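Local coordinates for protein citrate lyase (Yersinia pestis, PDB 3QLL) that probably acts as a magnesium-dependent carbon-carbon lyase related to the beta subunit of citrate lyase, at residues 69-74 with 103-108; 48-53 with 254-259; 165-170 with 194-199. All blocks are in the same frame, centred on the assembly; numbering follows the deposited sequence.

Interaction 1: 69-74 with 103-108; sequences VAIIDL and PLALRI
D73 OD2 is gripped by two groups: NH2 of R107 donates to it at 2.7 Å, and S77 OG is hydrogen-bonded to it as well. The other carboxylate oxygen, D73 OD1, takes R107 NE at a very short 2.5 Å, a value to be read with caution at this resolution, and also the backbone N of E75. The arginine approaches side-on, with NE and NH2 serving one oxygen apiece. The pairing is twisted: OD1 lies in the guanidinium plane, yet NE meets it from above the carboxylate plane, and the two planes stand 55° apart. Both side chains start with CG anti to the backbone N (chi1 -172° in D73, 176° in R107) and run side by side off the same face of the sheet. On that face I71 CG2 supports R107 CB at 4.0 Å, while I71 CG1 rests on A105 CB at 3.8 Å. Across the sheet, I72 CD1 wedges against both methyls of L104, and L106 CD1 packs on I72 CB at 4.0 Å and touches L74 CG; helix 114-125 covers L74 and L106 here. Backbone bonds fix the parallel register, running from A105 N to A70 O (2.8 Å), I72 N to A105 O (2.9 Å), R107 N to I72 O and L74 N to R107 O. These are neighbouring strands of a TIM barrel, and at their C-terminal ends D73 probably helps to orient R107, itself a probable substrate-binding residue.

Interaction 2: 48-53 with 254-259; sequences WLFTPA and AAIHPA
W48 pairs with A254 at the seam of a TIM barrel, where the first strand, 47-52, lies parallel to the last, 252-255, and closes the eight-stranded sheet on itself. Across this seam W48 works mainly through its carbonyl: O accepts from A255 N at 2.8 Å, a weak bond bent to 123° at the hydrogen, and also receives a CA-H...O contact from A254 CA at 3.2 Å. Its indole leads away from 254-259 into the barrel interior, where it meets the ring of Y132, and NE1 is hydrogen-bonded to T45 OG1. L49 comes next and turns to the outer face together with A255. Its chi1 of -179° swings CG away from the backbone N, and the leucine reaches over the chain as it leaves the last strand: L49 CD1 comes to 3.6 Å from H257 N and 4.1 Å from A255 CB, and CD2 touches P258 CG at 4.2 Å. I261 of helix 261-267 packs on both L49 and A255 from the same side. F50 then supplies the firmer backbone bond, its N donating to A255 O at 3.0 Å and nearly straight (173°). A255 therefore bonds through N and O to the two residues flanking its partner L49, as expected of a parallel pair. The ring of F50 faces inward and touches R107, a probable substrate-binding residue. At the seam itself, F50 CE2 lies 3.8 Å from A254 CB, and its neighbour CD2 presents the ring edge to A255 O at 3.6 Å.

Interaction 3: 165-170 with 194-199; sequences ESVRGL and AADIGA
At the N terminus of helix 167-171, which is capped by S166, the first turn also receives the carboxylate of D196 from the end of helix 190-197. V167 N donates to D196 OD2 at 2.8 Å with an angle of 157° at the hydrogen, and the oxygen uses its anti lone pair, the one turned away from OD1. A chi1 of -156° in D196 points CG away from its own backbone N and carries the carboxylate across to the other helix. A water extends the grip: it accepts from R168 N at 2.6 Å and donates to D196 OD2 at 2.7 Å. OD2 thus answers two successive amides at the helix start, one directly and one through solvent, and the partial positive charge of that helix end would probably stabilise the anion. S166 takes care of another amide, with OG accepting from G169 N at 3.2 Å while also bonded to E139 OE2.

In the barrel, 165-170 follows strand 159-164, and helix 190-197 follows the next strand, 183-188, so the contact joins adjacent beta-alpha connections at the C-terminal side of the sheet. E165 and D192, predicted magnesium ligands, stand on these same two elements; OE2 of E165 is held by K137 N, and its OE1 lies close to D192 OD2.

Beside the polar pair, V167 CG2 meets I197 CG1 at 3.6 Å, the two side chains crossing at about a right angle. A second subunit packs over this apolar patch, with its S215 on V167 and its V214 on I197. Just beyond I197, G198 with positive phi ends the helix in a Schellman motif, A199 N reaching back to A194 O at 2.7 Å.

In the fold
From the N terminus, strand 47-52 enters first and is followed by 69-73, which pairs with it and then with 104-107. Interaction 1 closes the short loop between these last two strands, and L49 O to I71 N (2.6 Å) and T51 O to D73 N, both probable hydrogen bonds, join it to interaction 2. Further on, interaction 3 closes another short loop, between the elements after strands 159-164 and 183-188. Interactions 1 and 3 lie in series, their centres about 23 Å apart on opposite sides of the chain's centre. Both nest inside the long loop of interaction 2, which joins the last strand to the first.

Interaction 1: 69-74 with 103-108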
loop_
_atom_site.group_PDB
_atom_site.type_symbol
_atom_site.label_atom_id
_atom_site.label_comp_id
_atom_site.label_asym_id
_atom_site.label_seq_id
_atom_site.Cartn_x
_atom_site.Cartn_y
_atom_site.Cartn_z
ATOM N N VAL A 69 24.063 -9.611 15.919
ATOM C CA VAL A 69 24.427 -10.579 14.895
ATOM C C VAL A 69 25.375 -9.886 13.930
ATOM O O VAL A 69 25.091 -8.778 13.454
ATOM C CB VAL A 69 23.180 -11.069 14.091
ATOM C CG1 VAL A 69 23.584 -12.035 12.986
ATOM C CG2 VAL A 69 22.111 -11.667 15.006
ATOM N N ALA A 70 26.467 -10.567 13.617
ATOM C CA ALA A 70 27.407 -10.101 12.600
ATOM C C ALA A 70 27.123 -10.793 11.282
ATOM O O ALA A 70 26.938 -12.024 11.228
ATOM C CB ALA A 70 28.863 -10.361 13.050
ATOM N N ILE A 71 27.092 -10.009 10.213
ATOM C CA ILE A 71 26.920 -10.566 8.886
ATOM C C ILE A 71 28.188 -10.463 8.038
ATOM O O ILE A 71 28.543 -9.383 7.544
ATOM C CB ILE A 71 25.792 -9.885 8.132
ATOM C CG1 ILE A 71 24.560 -9.748 9.028
ATOM C CG2 ILE A 71 25.476 -10.656 6.850
ATOM C CD1 ILE A 71 23.423 -9.038 8.322
ATOM N N ILE A 72 28.838 -11.601 7.834
ATOM C CA ILE A 72 29.947 -11.625 6.917
ATOM C C ILE A 72 29.426 -11.493 5.509
ATOM O O ILE A 72 28.603 -12.309 5.064
ATOM C CB ILE A 72 30.746 -12.932 7.053
ATOM C CG1 ILE A 72 31.127 -13.193 8.505
ATOM C CG2 ILE A 72 31.958 -12.928 6.109
ATOM C CD1 ILE A 72 31.665 -14.564 8.713
ATOM N N ASP A 73 29.914 -10.478 4.811
ATOM C CA ASP A 73 29.329 -10.114 3.535
ATOM C C ASP A 73 30.237 -10.482 2.376
ATOM O O ASP A 73 31.361 -10.001 2.290
ATOM C CB ASP A 73 28.982 -8.616 3.522
ATOM C CG ASP A 73 28.200 -8.205 2.291
ATOM O OD1 ASP A 73 27.408 -9.026 1.750
ATOM O OD2 ASP A 73 28.297 -7.012 1.945
ATOM N N LEU A 74 29.691 -11.262 1.442
ATOM C CA LEU A 74 30.386 -11.613 0.212
ATOM C C LEU A 74 29.933 -10.776 -0.973
ATOM O O LEU A 74 30.467 -10.927 -2.066
ATOM C CB LEU A 74 30.187 -13.087 -0.113
ATOM C CG LEU A 74 30.730 -14.102 0.889
ATOM C CD1 LEU A 74 30.327 -15.508 0.449
ATOM C CD2 LEU A 74 32.271 -13.940 1.097
ATOM N N PRO A 103 26.089 -15.444 17.561
ATOM C CA PRO A 103 25.517 -15.961 16.310
ATOM C C PRO A 103 26.070 -15.243 15.076
ATOM O O PRO A 103 26.356 -14.038 15.117
ATOM C CB PRO A 103 24.022 -15.692 16.475
ATOM C CG PRO A 103 23.953 -14.506 17.353
ATOM C CD PRO A 103 25.125 -14.614 18.304
ATOM N N LEU A 104 26.242 -16.004 14.000
ATOM C CA LEU A 104 26.945 -15.517 12.834
ATOM C C LEU A 104 26.067 -15.635 11.600
ATOM O O LEU A 104 25.391 -16.645 11.401
ATOM C CB LEU A 104 28.213 -16.334 12.641
ATOM C CG LEU A 104 29.185 -15.834 11.582
ATOM C CD1 LEU A 104 29.639 -14.430 11.926
ATOM C CD2 LEU A 104 30.370 -16.764 11.513
ATOM N N ALA A 105 26.082 -14.608 10.762
ATOM C CA ALA A 105 25.309 -14.635 9.519
ATOM C C ALA A 105 26.249 -14.566 8.333
ATOM O O ALA A 105 27.359 -14.032 8.443
ATOM C CB ALA A 105 24.294 -13.476 9.475
ATOM N N LEU A 106 25.846 -15.158 7.218
ATOM C CA LEU A 106 26.632 -15.015 5.994
ATOM C C LEU A 106 25.742 -14.578 4.831
ATOM O O LEU A 106 24.892 -15.321 4.392
ATOM C CB LEU A 106 27.319 -16.339 5.645
ATOM C CG LEU A 106 28.115 -16.402 4.339
ATOM C CD1 LEU A 106 29.400 -15.539 4.327
ATOM C CD2 LEU A 106 28.454 -17.852 4.007
ATOM N N ARG A 107 25.989 -13.396 4.289
ATOM C CA ARG A 107 25.338 -13.023 3.059
ATOM C C ARG A 107 26.168 -13.430 1.852
ATOM O O ARG A 107 27.249 -12.861 1.573
ATOM C CB ARG A 107 25.063 -11.531 3.007
ATOM C CG ARG A 107 24.468 -11.151 1.663
ATOM C CD ARG A 107 23.887 -9.760 1.684
ATOM N NE ARG A 107 24.931 -8.740 1.546
ATOM C CZ ARG A 107 24.676 -7.443 1.407
ATOM N NH1 ARG A 107 23.433 -6.988 1.467
ATOM N NH2 ARG A 107 25.672 -6.591 1.294
ATOM N N ILE A 108 25.652 -14.409 1.118
ATOM C CA ILE A 108 26.302 -14.840 -0.114
ATOM C C ILE A 108 25.852 -13.948 -1.232
ATOM O O ILE A 108 24.953 -13.128 -1.074
ATOM C CB ILE A 108 25.958 -16.288 -0.452
ATOM C CG1 ILE A 108 24.449 -16.437 -0.640
ATOM C CG2 ILE A 108 26.412 -17.206 0.660
ATOM C CD1 ILE A 108 24.014 -17.821 -1.011
#

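Interaction 2: 48-53 with 254-259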
loop_
_atom_site.group_PDB
_atom_site.type_symbol
_atom_site.label_atom_id
_atom_site.label_comp_id
_atom_site.label_asym_id
_atom_site.label_seq_id
_atom_site.Cartn_x
_atom_site.Cartn_y
_atom_site.Cartn_z
ATOM N N TRP A 48 21.927 -5.955 13.270
ATOM C CA TRP A 48 22.624 -6.813 12.326
ATOM C C TRP A 48 23.704 -6.027 11.599
ATOM O O TRP A 48 23.401 -5.104 10.844
ATOM C CB TRP A 48 21.640 -7.408 11.307
ATOM C CG TRP A 48 20.663 -8.349 11.925
ATOM C CD1 TRP A 48 19.735 -8.052 12.888
ATOM C CD2 TRP A 48 20.474 -9.726 11.603
ATOM N NE1 TRP A 48 19.001 -9.156 13.196
ATOM C CE2 TRP A 48 19.412 -10.201 12.413
ATOM C CE3 TRP A 48 21.077 -10.603 10.693
ATOM C CZ2 TRP A 48 18.959 -11.524 12.366
ATOM C CZ3 TRP A 48 20.634 -11.923 10.648
ATOM C CH2 TRP A 48 19.582 -12.371 11.475
ATOM N N LEU A 49 24.956 -6.393 11.809
ATOM C CA LEU A 49 26.073 -5.621 11.254
ATOM C C LEU A 49 26.693 -6.312 10.063
ATOM O O LEU A 49 27.229 -7.423 10.195
ATOM C CB LEU A 49 27.133 -5.376 12.309
ATOM C CG LEU A 49 28.346 -4.552 11.884
ATOM C CD1 LEU A 49 28.071 -3.093 11.408
ATOM C CD2 LEU A 49 29.294 -4.583 13.066
ATOM N N PHE A 50 26.671 -5.625 8.921
ATOM C CA PHE A 50 27.345 -6.096 7.713
ATOM C C PHE A 50 28.827 -5.771 7.829
ATOM O O PHE A 50 29.191 -4.625 8.016
ATOM C CB PHE A 50 26.780 -5.427 6.447
ATOM C CG PHE A 50 25.433 -5.918 6.027
ATOM C CD1 PHE A 50 25.294 -7.138 5.368
ATOM C CD2 PHE A 50 24.291 -5.144 6.254
ATOM C CE1 PHE A 50 24.048 -7.583 4.964
ATOM C CE2 PHE A 50 23.035 -5.587 5.838
ATOM C CZ PHE A 50 22.919 -6.809 5.198
ATOM N N THR A 51 29.674 -6.786 7.726
ATOM C CA THR A 51 31.090 -6.533 7.517
ATOM C C THR A 51 31.631 -7.394 6.367
ATOM O O THR A 51 31.408 -8.612 6.317
ATOM C CB THR A 51 31.916 -6.811 8.816
ATOM O OG1 THR A 51 31.598 -8.109 9.340
ATOM C CG2 THR A 51 31.578 -5.781 9.870
ATOM N N PRO A 52 32.355 -6.749 5.443
ATOM C CA PRO A 52 32.929 -7.406 4.268
ATOM C C PRO A 52 33.903 -8.470 4.712
ATOM O O PRO A 52 34.561 -8.292 5.742
ATOM C CB PRO A 52 33.643 -6.275 3.532
ATOM C CG PRO A 52 33.854 -5.213 4.569
ATOM C CD PRO A 52 32.672 -5.314 5.483
ATOM N N ALA A 53 34.007 -9.556 3.961
ATOM C CA ALA A 53 34.881 -10.633 4.372
ATOM C C ALA A 53 36.288 -10.078 4.430
ATOM O O ALA A 53 37.027 -10.394 5.352
ATOM C CB ALA A 53 34.784 -11.817 3.431
ATOM N N ALA A 254 19.433 -3.216 10.388
ATOM C CA ALA A 254 20.786 -3.493 9.929
ATOM C C ALA A 254 21.688 -2.281 10.060
ATOM O O ALA A 254 21.241 -1.135 10.271
ATOM C CB ALA A 254 20.776 -3.993 8.476
ATOM N N ALA A 255 22.973 -2.509 9.852
ATOM C CA ALA A 255 23.945 -1.456 10.071
ATOM C C ALA A 255 25.126 -1.734 9.169
ATOM O O ALA A 255 25.379 -2.873 8.818
ATOM C CB ALA A 255 24.371 -1.397 11.554
ATOM N N ILE A 256 25.872 -0.695 8.826
ATOM C CA ILE A 256 26.979 -0.865 7.903
ATOM C C ILE A 256 28.230 -0.283 8.537
ATOM O O ILE A 256 29.278 -0.244 7.908
ATOM C CB ILE A 256 26.699 -0.188 6.525
ATOM C CG1 ILE A 256 25.776 1.021 6.675
ATOM C CG2 ILE A 256 26.064 -1.176 5.562
ATOM C CD1 ILE A 256 26.453 2.263 7.167
ATOM N N HIS A 257 28.121 0.099 9.808
ATOM C CA HIS A 257 29.255 0.621 10.574
ATOM C C HIS A 257 29.012 0.457 12.080
ATOM O O HIS A 257 27.909 0.732 12.562
ATOM C CB HIS A 257 29.478 2.103 10.236
ATOM C CG HIS A 257 30.766 2.654 10.765
ATOM N ND1 HIS A 257 31.045 2.732 12.114
ATOM C CD2 HIS A 257 31.854 3.152 10.127
ATOM C CE1 HIS A 257 32.247 3.255 12.283
ATOM N NE2 HIS A 257 32.758 3.520 11.094
ATOM N N PRO A 258 30.018 -0.041 12.821
ATOM C CA PRO A 258 29.886 -0.342 14.256
ATOM C C PRO A 258 29.465 0.860 15.131
ATOM O O PRO A 258 28.945 0.659 16.228
ATOM C CB PRO A 258 31.302 -0.800 14.647
ATOM C CG PRO A 258 31.925 -1.294 13.377
ATOM C CD PRO A 258 31.348 -0.409 12.294
ATOM N N ALA A 259 29.691 2.082 14.662
ATOM C CA ALA A 259 29.248 3.279 15.394
ATOM C C ALA A 259 27.715 3.366 15.521
ATOM O O ALA A 259 27.178 4.046 16.411
ATOM C CB ALA A 259 29.779 4.530 14.719
#

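Interaction 3: 165-170 with 194-199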
loop_
_atom_site.group_PDB
_atom_site.type_symbol
_atom_site.label_atom_id
_atom_site.label_comp_id
_atom_site.label_asym_id
_atom_site.label_seq_id
_atom_site.Cartn_x
_atom_site.Cartn_y
_atom_site.Cartn_z
ATOM N N GLU A 165 14.683 -6.406 -1.763
ATOM C CA GLU A 165 15.302 -5.170 -2.277
ATOM C C GLU A 165 14.793 -4.786 -3.678
ATOM O O GLU A 165 15.426 -3.991 -4.352
ATOM C CB GLU A 165 16.833 -5.257 -2.302
ATOM C CG GLU A 165 17.407 -6.647 -2.519
ATOM C CD GLU A 165 18.911 -6.711 -2.265
ATOM O OE1 GLU A 165 19.535 -5.700 -1.831
ATOM O OE2 GLU A 165 19.466 -7.811 -2.424
ATOM N N SER A 166 13.785 -5.475 -4.194
ATOM C CA SER A 166 13.303 -5.176 -5.565
ATOM C C SER A 166 11.778 -5.137 -5.667
ATOM O O SER A 166 11.085 -5.699 -4.823
ATOM C CB SER A 166 13.886 -6.197 -6.549
ATOM O OG SER A 166 13.392 -7.497 -6.258
ATOM N N VAL A 167 11.258 -4.444 -6.679
ATOM C CA VAL A 167 9.824 -4.453 -6.939
ATOM C C VAL A 167 9.274 -5.894 -7.102
ATOM O O VAL A 167 8.193 -6.225 -6.584
ATOM C CB VAL A 167 9.475 -3.635 -8.190
ATOM C CG1 VAL A 167 8.014 -3.872 -8.564
ATOM C CG2 VAL A 167 9.714 -2.171 -7.931
ATOM N N ARG A 168 9.983 -6.724 -7.860
ATOM C CA ARG A 168 9.566 -8.112 -8.007
ATOM C C ARG A 168 9.481 -8.862 -6.652
ATOM O O ARG A 168 8.464 -9.522 -6.358
ATOM C CB ARG A 168 10.536 -8.811 -8.953
ATOM C CG ARG A 168 10.119 -10.128 -9.510
ATOM C CD ARG A 168 11.209 -10.677 -10.448
ATOM N NE ARG A 168 11.142 -10.113 -11.795
ATOM C CZ ARG A 168 10.318 -10.587 -12.730
ATOM N NH1 ARG A 168 9.498 -11.595 -12.427
ATOM N NH2 ARG A 168 10.285 -10.050 -13.946
ATOM N N GLY A 169 10.492 -8.675 -5.802
ATOM C CA GLY A 169 10.480 -9.228 -4.460
ATOM C C GLY A 169 9.323 -8.696 -3.619
ATOM O O GLY A 169 8.640 -9.464 -2.938
ATOM N N LEU A 170 9.112 -7.385 -3.649
ATOM C CA LEU A 170 8.028 -6.786 -2.893
ATOM C C LEU A 170 6.645 -7.321 -3.312
ATOM O O LEU A 170 5.810 -7.619 -2.462
ATOM C CB LEU A 170 8.058 -5.268 -3.054
ATOM C CG LEU A 170 7.015 -4.549 -2.197
ATOM C CD1 LEU A 170 7.263 -4.788 -0.726
ATOM C CD2 LEU A 170 7.076 -3.077 -2.533
ATOM N N ALA A 194 14.649 1.611 -3.646
ATOM C CA ALA A 194 14.533 2.974 -4.196
ATOM C C ALA A 194 15.086 3.057 -5.618
ATOM O O ALA A 194 14.436 3.615 -6.511
ATOM C CB ALA A 194 15.264 3.989 -3.280
ATOM N N ALA A 195 16.227 2.416 -5.844
ATOM C CA ALA A 195 16.844 2.445 -7.162
ATOM C C ALA A 195 16.010 1.675 -8.181
ATOM O O ALA A 195 15.849 2.127 -9.286
ATOM C CB ALA A 195 18.289 1.879 -7.100
ATOM N N ASP A 196 15.440 0.550 -7.783
ATOM C CA ASP A 196 14.609 -0.286 -8.673
ATOM C C ASP A 196 13.321 0.461 -9.063
ATOM O O ASP A 196 12.829 0.376 -10.169
ATOM C CB ASP A 196 14.283 -1.632 -7.982
ATOM C CG ASP A 196 13.959 -2.773 -8.960
ATOM O OD1 ASP A 196 14.674 -2.922 -9.972
ATOM O OD2 ASP A 196 13.040 -3.578 -8.700
ATOM N N ILE A 197 12.804 1.240 -8.139
ATOM C CA ILE A 197 11.571 1.995 -8.326
ATOM C C ILE A 197 11.921 3.305 -9.071
ATOM O O ILE A 197 11.078 3.909 -9.733
ATOM C CB ILE A 197 10.924 2.295 -6.928
ATOM C CG1 ILE A 197 10.375 1.015 -6.314
ATOM C CG2 ILE A 197 9.865 3.349 -6.972
ATOM C CD1 ILE A 197 10.086 1.158 -4.830
ATOM N N GLY A 198 13.144 3.795 -8.911
ATOM C CA GLY A 198 13.500 5.088 -9.464
ATOM C C GLY A 198 13.171 6.191 -8.482
ATOM O O GLY A 198 12.994 7.347 -8.872
ATOM N N ALA A 199 13.036 5.804 -7.210
ATOM C CA ALA A 199 12.654 6.726 -6.146
ATOM C C ALA A 199 13.852 7.156 -5.297
ATOM O O ALA A 199 14.896 6.505 -5.327
ATOM C CB ALA A 199 11.592 6.073 -5.258
HETATM O O HOH W 1 12.005 -6.022 -9.340
#